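Local atomic coordinates of rhamnose ABC transporter, rhamnose-binding protein (Actinomyces odontolyticus ATCC 17982, PDB entry 5BQ3), a protein that probably binds rhamnose or a related sugar and delivers it to an ABC transporter for uptake into the cell. Residues A[125-136]-A[308-319]; A[217-228]-A[243-254]. All coordinates share one frame; numbering follows the deposited sequence.

Contact 1 (A[125-136]-A[308-319]); sequences RDLFINQVESKQ and IGENKTVVVGDP
Arg125 reaches Asn311 with one arm of its guanidinium. Arg125 NH2 donates to the backbone O of Asn311 at 2.9 Å, and the oxygen sits at the guanidinium's edge, near its plane. NE of the same group makes a salt bridge with Asp119, so two partners hold the group. A water joins Arg125 O to Lys312 NZ, while the extended Lys312 chain lays CD 3.5 Å from Asp126 O. Beyond these, a parallel ladder forms. Phe128 N donates to Lys312 O, Val314 N to Phe128 O (2.8 Å), Asn130 N to Val314 O, and Val316 N to Asn130 O. The ladder adds 313-315 as the last strand of a six-stranded parallel sheet, in one lobe of a periplasmic binding protein. On one face, with CG anti to the backbone N (chi1 171°), the Phe128 ring runs beside Thr313, Phe128 CD2 3.7 Å from Thr313 CG2. On the other face, Ile129 CD1 meets Val314 CB at 3.8 Å, and Ile129 CG2 meets Val316 CG2. The Leu127 side chain crosses Ile308 at about a right angle, with CD1 touching it. Past the strands, a water links Glu133 N to Gly317 O. There Val132 CG1 packs on Pro319 CG at 3.8 Å, and Gln136 CG approaches Pro319 CD.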
loop_
_atom_site.group_PDB
_atom_site.type_symbol
_atom_site.label_atom_id
_atom_site.label_comp_id
_atom_site.label_asym_id
_atom_site.label_seq_id
_atom_site.Cartn_x
_atom_site.Cartn_y
_atom_site.Cartn_z
ATOM N N ARG A 125 -16.196 -6.776 8.446
ATOM C CA ARG A 125 -14.939 -7.256 9.015
ATOM C C ARG A 125 -14.777 -6.834 10.476
ATOM O O ARG A 125 -15.385 -5.859 10.928
ATOM C CB ARG A 125 -13.730 -6.803 8.159
ATOM C CG ARG A 125 -13.220 -5.381 8.377
ATOM C CD ARG A 125 -14.130 -4.313 7.807
ATOM N NE ARG A 125 -13.450 -3.026 7.713
ATOM C CZ ARG A 125 -13.370 -2.138 8.697
ATOM N NH1 ARG A 125 -13.936 -2.386 9.875
ATOM N NH2 ARG A 125 -12.722 -0.995 8.515
ATOM N N ASP A 126 -13.953 -7.592 11.206
ATOM C CA ASP A 126 -13.656 -7.371 12.616
ATOM C C ASP A 126 -12.521 -6.366 12.777
ATOM O O ASP A 126 -12.469 -5.670 13.792
ATOM C CB ASP A 126 -13.292 -8.701 13.301
ATOM C CG ASP A 126 -14.424 -9.707 13.344
ATOM O OD1 ASP A 126 -15.354 -9.521 14.161
ATOM O OD2 ASP A 126 -14.371 -10.693 12.580
ATOM N N LEU A 127 -11.623 -6.290 11.765
ATOM C CA LEU A 127 -10.436 -5.429 11.733
ATOM C C LEU A 127 -9.936 -5.210 10.305
ATOM O O LEU A 127 -10.049 -6.107 9.468
ATOM C CB LEU A 127 -9.321 -6.112 12.561
ATOM C CG LEU A 127 -8.536 -5.286 13.585
ATOM C CD1 LEU A 127 -9.436 -4.726 14.681
ATOM C CD2 LEU A 127 -7.481 -6.139 14.242
ATOM N N PHE A 128 -9.357 -4.022 10.035
ATOM C CA PHE A 128 -8.730 -3.680 8.754
ATOM C C PHE A 128 -7.260 -3.306 8.995
ATOM O O PHE A 128 -6.967 -2.514 9.889
ATOM C CB PHE A 128 -9.482 -2.560 8.002
ATOM C CG PHE A 128 -8.776 -2.006 6.777
ATOM C CD1 PHE A 128 -8.391 -2.843 5.731
ATOM C CD2 PHE A 128 -8.511 -0.647 6.661
ATOM C CE1 PHE A 128 -7.720 -2.333 4.614
ATOM C CE2 PHE A 128 -7.850 -0.137 5.537
ATOM C CZ PHE A 128 -7.467 -0.983 4.519
ATOM N N ILE A 129 -6.343 -3.899 8.208
ATOM C CA ILE A 129 -4.905 -3.643 8.289
ATOM C C ILE A 129 -4.499 -2.825 7.068
ATOM O O ILE A 129 -4.536 -3.328 5.941
ATOM C CB ILE A 129 -4.054 -4.948 8.434
ATOM C CG1 ILE A 129 -4.678 -5.982 9.427
ATOM C CG2 ILE A 129 -2.591 -4.627 8.790
ATOM C CD1 ILE A 129 -4.844 -5.559 10.927
ATOM N N ASN A 130 -4.149 -1.553 7.291
ATOM C CA ASN A 130 -3.713 -0.653 6.230
ATOM C C ASN A 130 -2.192 -0.553 6.237
ATOM O O ASN A 130 -1.585 -0.472 7.308
ATOM C CB ASN A 130 -4.354 0.727 6.396
ATOM C CG ASN A 130 -4.504 1.543 5.127
ATOM O OD1 ASN A 130 -4.143 1.137 4.010
ATOM N ND2 ASN A 130 -5.079 2.721 5.278
ATOM N N GLN A 131 -1.578 -0.581 5.044
ATOM C CA GLN A 131 -0.125 -0.488 4.859
ATOM C C GLN A 131 0.414 0.816 5.421
ATOM O O GLN A 131 1.338 0.814 6.233
ATOM C CB GLN A 131 0.257 -0.572 3.362
ATOM C CG GLN A 131 -0.369 -1.715 2.580
ATOM C CD GLN A 131 -1.571 -1.267 1.788
ATOM O OE1 GLN A 131 -2.604 -0.865 2.340
ATOM N NE2 GLN A 131 -1.466 -1.351 0.469
ATOM N N VAL A 132 -0.178 1.934 4.970
ATOM C CA VAL A 132 0.212 3.312 5.274
ATOM C C VAL A 132 -1.022 4.206 5.473
ATOM O O VAL A 132 -2.080 3.929 4.906
ATOM C CB VAL A 132 1.112 3.872 4.124
ATOM C CG1 VAL A 132 2.519 3.287 4.179
ATOM C CG2 VAL A 132 0.492 3.629 2.749
ATOM N N GLU A 133 -0.867 5.288 6.257
ATOM C CA GLU A 133 -1.889 6.311 6.498
ATOM C C GLU A 133 -1.760 7.357 5.366
ATOM O O GLU A 133 -0.641 7.725 4.998
ATOM C CB GLU A 133 -1.721 6.913 7.919
ATOM C CG GLU A 133 -2.330 8.290 8.172
ATOM C CD GLU A 133 -3.840 8.425 8.094
ATOM O OE1 GLU A 133 -4.551 7.503 8.557
ATOM O OE2 GLU A 133 -4.312 9.479 7.605
ATOM N N SER A 134 -2.904 7.795 4.802
ATOM C CA SER A 134 -3.025 8.721 3.669
ATOM C C SER A 134 -2.199 10.012 3.828
ATOM O O SER A 134 -1.416 10.328 2.932
ATOM C CB SER A 134 -4.489 9.074 3.432
ATOM O OG SER A 134 -4.710 9.450 2.084
ATOM N N LYS A 135 -2.347 10.733 4.959
ATOM C CA LYS A 135 -1.623 11.982 5.239
ATOM C C LYS A 135 -0.102 11.747 5.360
ATOM O O LYS A 135 0.677 12.646 5.037
ATOM C CB LYS A 135 -2.166 12.645 6.517
ATOM C CG LYS A 135 -1.758 14.107 6.694
ATOM C CD LYS A 135 -2.158 14.640 8.062
ATOM C CE LYS A 135 -1.457 15.931 8.420
ATOM N NZ LYS A 135 -2.013 17.097 7.684
ATOM N N GLN A 136 0.315 10.548 5.812
ATOM C CA GLN A 136 1.729 10.204 5.968
ATOM C C GLN A 136 2.394 9.983 4.611
ATOM O O GLN A 136 3.581 10.277 4.477
ATOM C CB GLN A 136 1.905 8.974 6.871
ATOM C CG GLN A 136 3.299 8.844 7.500
ATOM C CD GLN A 136 3.722 10.043 8.317
ATOM O OE1 GLN A 136 3.041 10.470 9.254
ATOM N NE2 GLN A 136 4.868 10.610 7.977
ATOM N N ILE A 308 -5.385 -0.364 17.634
ATOM C CA ILE A 308 -6.558 -0.334 16.761
ATOM C C ILE A 308 -7.097 1.100 16.802
ATOM O O ILE A 308 -7.509 1.579 17.862
ATOM C CB ILE A 308 -7.622 -1.401 17.167
ATOM C CG1 ILE A 308 -7.035 -2.828 17.107
ATOM C CG2 ILE A 308 -8.885 -1.286 16.301
ATOM C CD1 ILE A 308 -7.648 -3.813 18.062
ATOM N N GLY A 309 -7.034 1.776 15.661
ATOM C CA GLY A 309 -7.490 3.153 15.518
ATOM C C GLY A 309 -8.952 3.262 15.144
ATOM O O GLY A 309 -9.709 2.298 15.300
ATOM N N GLU A 310 -9.356 4.444 14.649
ATOM C CA GLU A 310 -10.729 4.741 14.229
ATOM C C GLU A 310 -11.127 3.873 13.021
ATOM O O GLU A 310 -10.282 3.557 12.178
ATOM C CB GLU A 310 -10.925 6.247 13.930
ATOM C CG GLU A 310 -10.010 6.835 12.861
ATOM C CD GLU A 310 -8.711 7.440 13.365
ATOM O OE1 GLU A 310 -7.854 6.683 13.878
ATOM O OE2 GLU A 310 -8.534 8.671 13.210
ATOM N N ASN A 311 -12.419 3.471 12.977
ATOM C CA ASN A 311 -13.051 2.613 11.960
ATOM C C ASN A 311 -12.372 1.216 11.930
ATOM O O ASN A 311 -12.222 0.615 10.860
ATOM C CB ASN A 311 -13.054 3.295 10.569
ATOM C CG ASN A 311 -14.034 2.715 9.576
ATOM O OD1 ASN A 311 -15.243 2.618 9.830
ATOM N ND2 ASN A 311 -13.534 2.340 8.406
ATOM N N LYS A 312 -11.976 0.708 13.131
ATOM C CA LYS A 312 -11.310 -0.587 13.371
ATOM C C LYS A 312 -10.101 -0.790 12.423
ATOM O O LYS A 312 -9.914 -1.880 11.878
ATOM C CB LYS A 312 -12.317 -1.750 13.232
ATOM C CG LYS A 312 -13.441 -1.745 14.254
ATOM C CD LYS A 312 -14.465 -2.813 13.924
ATOM C CE LYS A 312 -15.589 -2.847 14.921
ATOM N NZ LYS A 312 -16.554 -3.925 14.598
ATOM N N THR A 313 -9.294 0.274 12.225
ATOM C CA THR A 313 -8.147 0.267 11.314
ATOM C C THR A 313 -6.815 0.262 12.079
ATOM O O THR A 313 -6.623 1.050 13.002
ATOM C CB THR A 313 -8.241 1.461 10.334
ATOM O OG1 THR A 313 -9.499 1.414 9.663
ATOM C CG2 THR A 313 -7.121 1.471 9.289
ATOM N N VAL A 314 -5.894 -0.619 11.648
ATOM C CA VAL A 314 -4.531 -0.778 12.172
ATOM C C VAL A 314 -3.550 -0.380 11.057
ATOM O O VAL A 314 -3.662 -0.890 9.942
ATOM C CB VAL A 314 -4.265 -2.224 12.688
ATOM C CG1 VAL A 314 -2.849 -2.367 13.242
ATOM C CG2 VAL A 314 -5.299 -2.650 13.731
ATOM N N VAL A 315 -2.614 0.541 11.343
ATOM C CA VAL A 315 -1.616 0.987 10.363
ATOM C C VAL A 315 -0.297 0.245 10.648
ATOM O O VAL A 315 0.176 0.241 11.788
ATOM C CB VAL A 315 -1.442 2.537 10.336
ATOM C CG1 VAL A 315 -0.383 2.966 9.326
ATOM C CG2 VAL A 315 -2.763 3.239 10.039
ATOM N N VAL A 316 0.279 -0.390 9.604
ATOM C CA VAL A 316 1.538 -1.148 9.665
ATOM C C VAL A 316 2.696 -0.199 10.053
ATOM O O VAL A 316 3.479 -0.532 10.943
ATOM C CB VAL A 316 1.828 -1.919 8.343
ATOM C CG1 VAL A 316 3.160 -2.664 8.406
ATOM C CG2 VAL A 316 0.701 -2.890 8.013
ATOM N N GLY A 317 2.767 0.967 9.412
ATOM C CA GLY A 317 3.794 1.961 9.702
ATOM C C GLY A 317 3.920 3.063 8.674
ATOM O O GLY A 317 3.045 3.224 7.817
ATOM N N ASP A 318 5.014 3.839 8.764
ATOM C CA ASP A 318 5.315 4.940 7.847
ATOM C C ASP A 318 5.813 4.383 6.505
ATOM O O ASP A 318 6.399 3.294 6.498
ATOM C CB ASP A 318 6.362 5.897 8.459
ATOM C CG ASP A 318 5.940 6.625 9.730
ATOM O OD1 ASP A 318 4.736 6.937 9.871
ATOM O OD2 ASP A 318 6.825 6.942 10.552
ATOM N N PRO A 319 5.597 5.081 5.355
ATOM C CA PRO A 319 6.081 4.540 4.069
ATOM C C PRO A 319 7.589 4.269 4.060
ATOM O O PRO A 319 8.364 5.020 4.664
ATOM C CB PRO A 319 5.710 5.632 3.056
ATOM C CG PRO A 319 4.614 6.394 3.694
ATOM C CD PRO A 319 4.903 6.372 5.162
HETATM O O HOH W 1 -15.498 0.019 11.088
HETATM O O HOH W 2 -17.779 -4.355 11.918
HETATM O O HOH W 3 -14.217 -5.844 15.875
HETATM O O HOH W 4 1.780 5.659 7.343
#

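Contact 2 (A[217-228]-A[243-254]); sequences NAIVSPTTVGIA and VFLTGLGLPNEM
Ile227 has chi1 at -159°, which sets CG1 opposite the backbone N; the extended second torsion then carries CD1 over the peptide between Thr246 and Gly247. Ile227 CD1 lies 3.6 Å from Gly247 N. The other branch, Ile227 CG2, rests 3.7 Å from Gly249 CA. Leu245 has a similar first torsion (175°), and its two methyls part. Leu245 CD2 meets Ile227 CG1 at 3.9 Å, and CD1 meets Ile219 CB. Selenomethionine Met254 crosses Ile227 at about a right angle and puts CE 3.7 Å from CG1. Cut back to an alanine, position Ile227 is likely to leave a gap between helix and strand, with Leu245 and Met254 missing their shared neighbour. The strands pair in parallel. Thr246 N gives a nearly straight bond to Ile219 O (3.1 Å, 175° at the hydrogen), and Ser221 N donates to Thr246 O. Gly247 has backbone angles that suit glycine, and a CB there would run into Ser221 O. Where the two helices begin, one water bridges Thr224 O, Leu250 N and Glu253 OE1. Thr223 caps the helix weakly through OG1, which also bonds Asp197. Strand 218-221, helix 224-236 and strand 244-247 form a beta-alpha-beta unit, the repeating theme of a Rossmann-like lobe.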
loop_
_atom_site.group_PDB
_atom_site.type_symbol
_atom_site.label_atom_id
_atom_site.label_comp_id
_atom_site.label_asym_id
_atom_site.label_seq_id
_atom_site.Cartn_x
_atom_site.Cartn_y
_atom_site.Cartn_z
ATOM N N ASN A 217 12.090 21.907 -11.517
ATOM C CA ASN A 217 13.087 21.415 -10.568
ATOM C C ASN A 217 12.885 19.929 -10.260
ATOM O O ASN A 217 13.873 19.208 -10.111
ATOM C CB ASN A 217 13.055 22.228 -9.270
ATOM C CG ASN A 217 13.615 23.622 -9.401
ATOM O OD1 ASN A 217 12.920 24.571 -9.771
ATOM N ND2 ASN A 217 14.883 23.781 -9.073
ATOM N N ALA A 218 11.613 19.477 -10.141
ATOM C CA ALA A 218 11.269 18.088 -9.822
ATOM C C ALA A 218 9.864 17.684 -10.284
ATOM O O ALA A 218 9.026 18.538 -10.574
ATOM C CB ALA A 218 11.383 17.850 -8.321
ATOM N N ILE A 219 9.618 16.358 -10.328
ATOM C CA ILE A 219 8.334 15.744 -10.673
ATOM C C ILE A 219 7.960 14.747 -9.566
ATOM O O ILE A 219 8.779 13.904 -9.200
ATOM C CB ILE A 219 8.324 15.071 -12.091
ATOM C CG1 ILE A 219 8.699 16.069 -13.205
ATOM C CG2 ILE A 219 6.963 14.420 -12.394
ATOM C CD1 ILE A 219 9.204 15.459 -14.512
ATOM N N VAL A 220 6.732 14.862 -9.028
ATOM C CA VAL A 220 6.170 13.944 -8.029
ATOM C C VAL A 220 5.197 13.040 -8.760
ATOM O O VAL A 220 4.260 13.542 -9.385
ATOM C CB VAL A 220 5.489 14.641 -6.821
ATOM C CG1 VAL A 220 5.154 13.637 -5.721
ATOM C CG2 VAL A 220 6.346 15.759 -6.271
ATOM N N SER A 221 5.417 11.718 -8.705
ATOM C CA SER A 221 4.521 10.783 -9.375
ATOM C C SER A 221 3.941 9.785 -8.365
ATOM O O SER A 221 4.568 8.766 -8.072
ATOM C CB SER A 221 5.221 10.084 -10.534
ATOM O OG SER A 221 4.275 9.771 -11.542
ATOM N N PRO A 222 2.738 10.070 -7.802
ATOM C CA PRO A 222 2.152 9.144 -6.817
ATOM C C PRO A 222 1.477 7.930 -7.485
ATOM O O PRO A 222 0.352 7.561 -7.138
ATOM C CB PRO A 222 1.159 10.032 -6.064
ATOM C CG PRO A 222 0.730 11.052 -7.070
ATOM C CD PRO A 222 1.851 11.231 -8.048
ATOM N N THR A 223 2.192 7.295 -8.436
ATOM C CA THR A 223 1.748 6.138 -9.226
ATOM C C THR A 223 2.981 5.350 -9.699
ATOM O O THR A 223 3.926 5.942 -10.226
ATOM C CB THR A 223 0.827 6.583 -10.404
ATOM O OG1 THR A 223 0.670 5.513 -11.342
ATOM C CG2 THR A 223 1.325 7.833 -11.125
ATOM N N THR A 224 2.966 4.019 -9.508
ATOM C CA THR A 224 4.063 3.124 -9.902
ATOM C C THR A 224 4.230 3.075 -11.431
ATOM O O THR A 224 5.348 2.889 -11.917
ATOM C CB THR A 224 3.860 1.712 -9.333
ATOM O OG1 THR A 224 2.634 1.169 -9.822
ATOM C CG2 THR A 224 3.883 1.683 -7.805
ATOM N N VAL A 225 3.125 3.252 -12.175
ATOM C CA VAL A 225 3.108 3.248 -13.642
ATOM C C VAL A 225 3.664 4.588 -14.151
ATOM O O VAL A 225 4.478 4.603 -15.079
ATOM C CB VAL A 225 1.693 2.952 -14.221
ATOM C CG1 VAL A 225 1.731 2.821 -15.741
ATOM C CG2 VAL A 225 1.081 1.701 -13.593
ATOM N N GLY A 226 3.219 5.682 -13.532
ATOM C CA GLY A 226 3.619 7.042 -13.871
ATOM C C GLY A 226 5.081 7.346 -13.629
ATOM O O GLY A 226 5.725 7.943 -14.492
ATOM N N ILE A 227 5.619 6.927 -12.463
ATOM C CA ILE A 227 7.018 7.143 -12.067
ATOM C C ILE A 227 7.981 6.357 -12.986
ATOM O O ILE A 227 9.073 6.848 -13.265
ATOM C CB ILE A 227 7.247 6.831 -10.553
ATOM C CG1 ILE A 227 8.527 7.520 -10.019
ATOM C CG2 ILE A 227 7.216 5.328 -10.242
ATOM C CD1 ILE A 227 8.653 7.615 -8.501
ATOM N N ALA A 228 7.560 5.171 -13.470
ATOM C CA ALA A 228 8.345 4.307 -14.354
ATOM C C ALA A 228 8.495 4.921 -15.745
ATOM O O ALA A 228 9.595 4.900 -16.304
ATOM C CB ALA A 228 7.696 2.936 -14.453
ATOM N N VAL A 243 16.521 17.398 -13.579
ATOM C CA VAL A 243 15.148 17.379 -13.072
ATOM C C VAL A 243 15.007 16.128 -12.198
ATOM O O VAL A 243 15.191 15.008 -12.685
ATOM C CB VAL A 243 14.078 17.451 -14.204
ATOM C CG1 VAL A 243 12.661 17.307 -13.650
ATOM C CG2 VAL A 243 14.202 18.743 -15.006
ATOM N N PHE A 244 14.719 16.331 -10.902
ATOM C CA PHE A 244 14.559 15.257 -9.923
ATOM C C PHE A 244 13.219 14.546 -10.084
ATOM O O PHE A 244 12.229 15.170 -10.451
ATOM C CB PHE A 244 14.687 15.804 -8.490
ATOM C CG PHE A 244 16.063 16.305 -8.132
ATOM C CD1 PHE A 244 17.012 15.450 -7.582
ATOM C CD2 PHE A 244 16.408 17.638 -8.327
ATOM C CE1 PHE A 244 18.290 15.915 -7.254
ATOM C CE2 PHE A 244 17.685 18.102 -7.999
ATOM C CZ PHE A 244 18.617 17.236 -7.465
ATOM N N LEU A 245 13.189 13.239 -9.807
ATOM C CA LEU A 245 11.960 12.465 -9.889
ATOM C C LEU A 245 11.791 11.625 -8.635
ATOM O O LEU A 245 12.670 10.846 -8.266
ATOM C CB LEU A 245 11.895 11.591 -11.158
ATOM C CG LEU A 245 10.685 10.644 -11.269
ATOM C CD1 LEU A 245 9.382 11.400 -11.478
ATOM C CD2 LEU A 245 10.885 9.645 -12.353
ATOM N N THR A 246 10.638 11.791 -7.995
ATOM C CA THR A 246 10.264 11.067 -6.790
ATOM C C THR A 246 8.756 10.762 -6.849
ATOM O O THR A 246 8.065 11.172 -7.787
ATOM C CB THR A 246 10.709 11.846 -5.533
ATOM O OG1 THR A 246 10.508 11.027 -4.385
ATOM C CG2 THR A 246 10.000 13.176 -5.365
ATOM N N GLY A 247 8.283 10.013 -5.865
ATOM C CA GLY A 247 6.889 9.616 -5.757
ATOM C C GLY A 247 6.767 8.228 -5.184
ATOM O O GLY A 247 7.506 7.871 -4.262
ATOM N N LEU A 248 5.843 7.435 -5.741
ATOM C CA LEU A 248 5.598 6.063 -5.303
ATOM C C LEU A 248 5.899 5.096 -6.437
ATOM O O LEU A 248 5.272 5.185 -7.486
ATOM C CB LEU A 248 4.152 5.896 -4.793
ATOM C CG LEU A 248 3.676 6.895 -3.733
ATOM C CD1 LEU A 248 2.185 6.920 -3.667
ATOM C CD2 LEU A 248 4.247 6.582 -2.360
ATOM N N GLY A 249 6.868 4.205 -6.222
ATOM C CA GLY A 249 7.294 3.231 -7.226
ATOM C C GLY A 249 7.620 1.835 -6.730
ATOM O O GLY A 249 7.592 1.574 -5.525
ATOM N N LEU A 250 7.950 0.933 -7.680
ATOM C CA LEU A 250 8.299 -0.466 -7.427
ATOM C C LEU A 250 9.816 -0.691 -7.522
ATOM O O LEU A 250 10.405 -0.329 -8.540
ATOM C CB LEU A 250 7.567 -1.402 -8.409
ATOM C CG LEU A 250 6.042 -1.508 -8.272
ATOM C CD1 LEU A 250 5.452 -2.264 -9.443
ATOM C CD2 LEU A 250 5.634 -2.171 -6.954
ATOM N N PRO A 251 10.458 -1.319 -6.502
ATOM C CA PRO A 251 11.922 -1.510 -6.546
ATOM C C PRO A 251 12.471 -2.170 -7.819
ATOM O O PRO A 251 13.508 -1.724 -8.307
ATOM C CB PRO A 251 12.195 -2.393 -5.326
ATOM C CG PRO A 251 11.121 -2.049 -4.374
ATOM C CD PRO A 251 9.902 -1.781 -5.214
ATOM N N ASN A 252 11.786 -3.199 -8.360
ATOM C CA ASN A 252 12.209 -3.942 -9.556
ATOM C C ASN A 252 12.247 -3.079 -10.819
ATOM O O ASN A 252 13.196 -3.188 -11.597
ATOM C CB ASN A 252 11.304 -5.154 -9.787
ATOM C CG ASN A 252 11.482 -6.263 -8.778
ATOM O OD1 ASN A 252 11.700 -6.033 -7.583
ATOM N ND2 ASN A 252 11.371 -7.499 -9.234
ATOM N N GLU A 253 11.221 -2.236 -11.020
ATOM C CA GLU A 253 11.099 -1.342 -12.173
ATOM C C GLU A 253 12.059 -0.151 -12.073
ATOM O O GLU A 253 12.591 0.302 -13.086
ATOM C CB GLU A 253 9.657 -0.823 -12.288
ATOM C CG GLU A 253 8.624 -1.882 -12.643
ATOM C CD GLU A 253 7.173 -1.432 -12.689
ATOM O OE1 GLU A 253 6.860 -0.329 -12.183
ATOM O OE2 GLU A 253 6.339 -2.206 -13.210
HETATM N N MSE A 254 12.274 0.343 -10.847
HETATM C CA MSE A 254 13.068 1.526 -10.531
HETATM C C MSE A 254 14.561 1.272 -10.330
HETATM O O MSE A 254 15.331 2.230 -10.400
HETATM C CB MSE A 254 12.508 2.171 -9.258
HETATM C CG MSE A 254 11.069 2.639 -9.397
HETATM SE SE MSE A 254 10.902 4.034 -10.720
HETATM C CE MSE A 254 11.496 5.415 -9.614
HETATM O O HOH W 5 7.381 1.978 -10.381
HETATM O O HOH W 6 3.801 -0.210 -12.188
#

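In the fold
Contact 1 and contact 2 lie on opposite sides of the chain's centre, with their own centres about 24 Å apart. Their nearest atoms are about 6 Å apart and do not touch. Each joins an edge strand to its neighbour: 313-315 in the six-stranded sheet, 244-247 in the four-stranded one. These sheets match the two lobes of the type I periplasmic binding fold. Helix 134-149, which starts in contact 1, covers the face of the second sheet that carries Ala218 and Val220. The chain thus passes between lobes just after strand 127-130. Contact 2 is nested within the loop that contact 1 closes. Sugar in this family binds in the cleft between lobes.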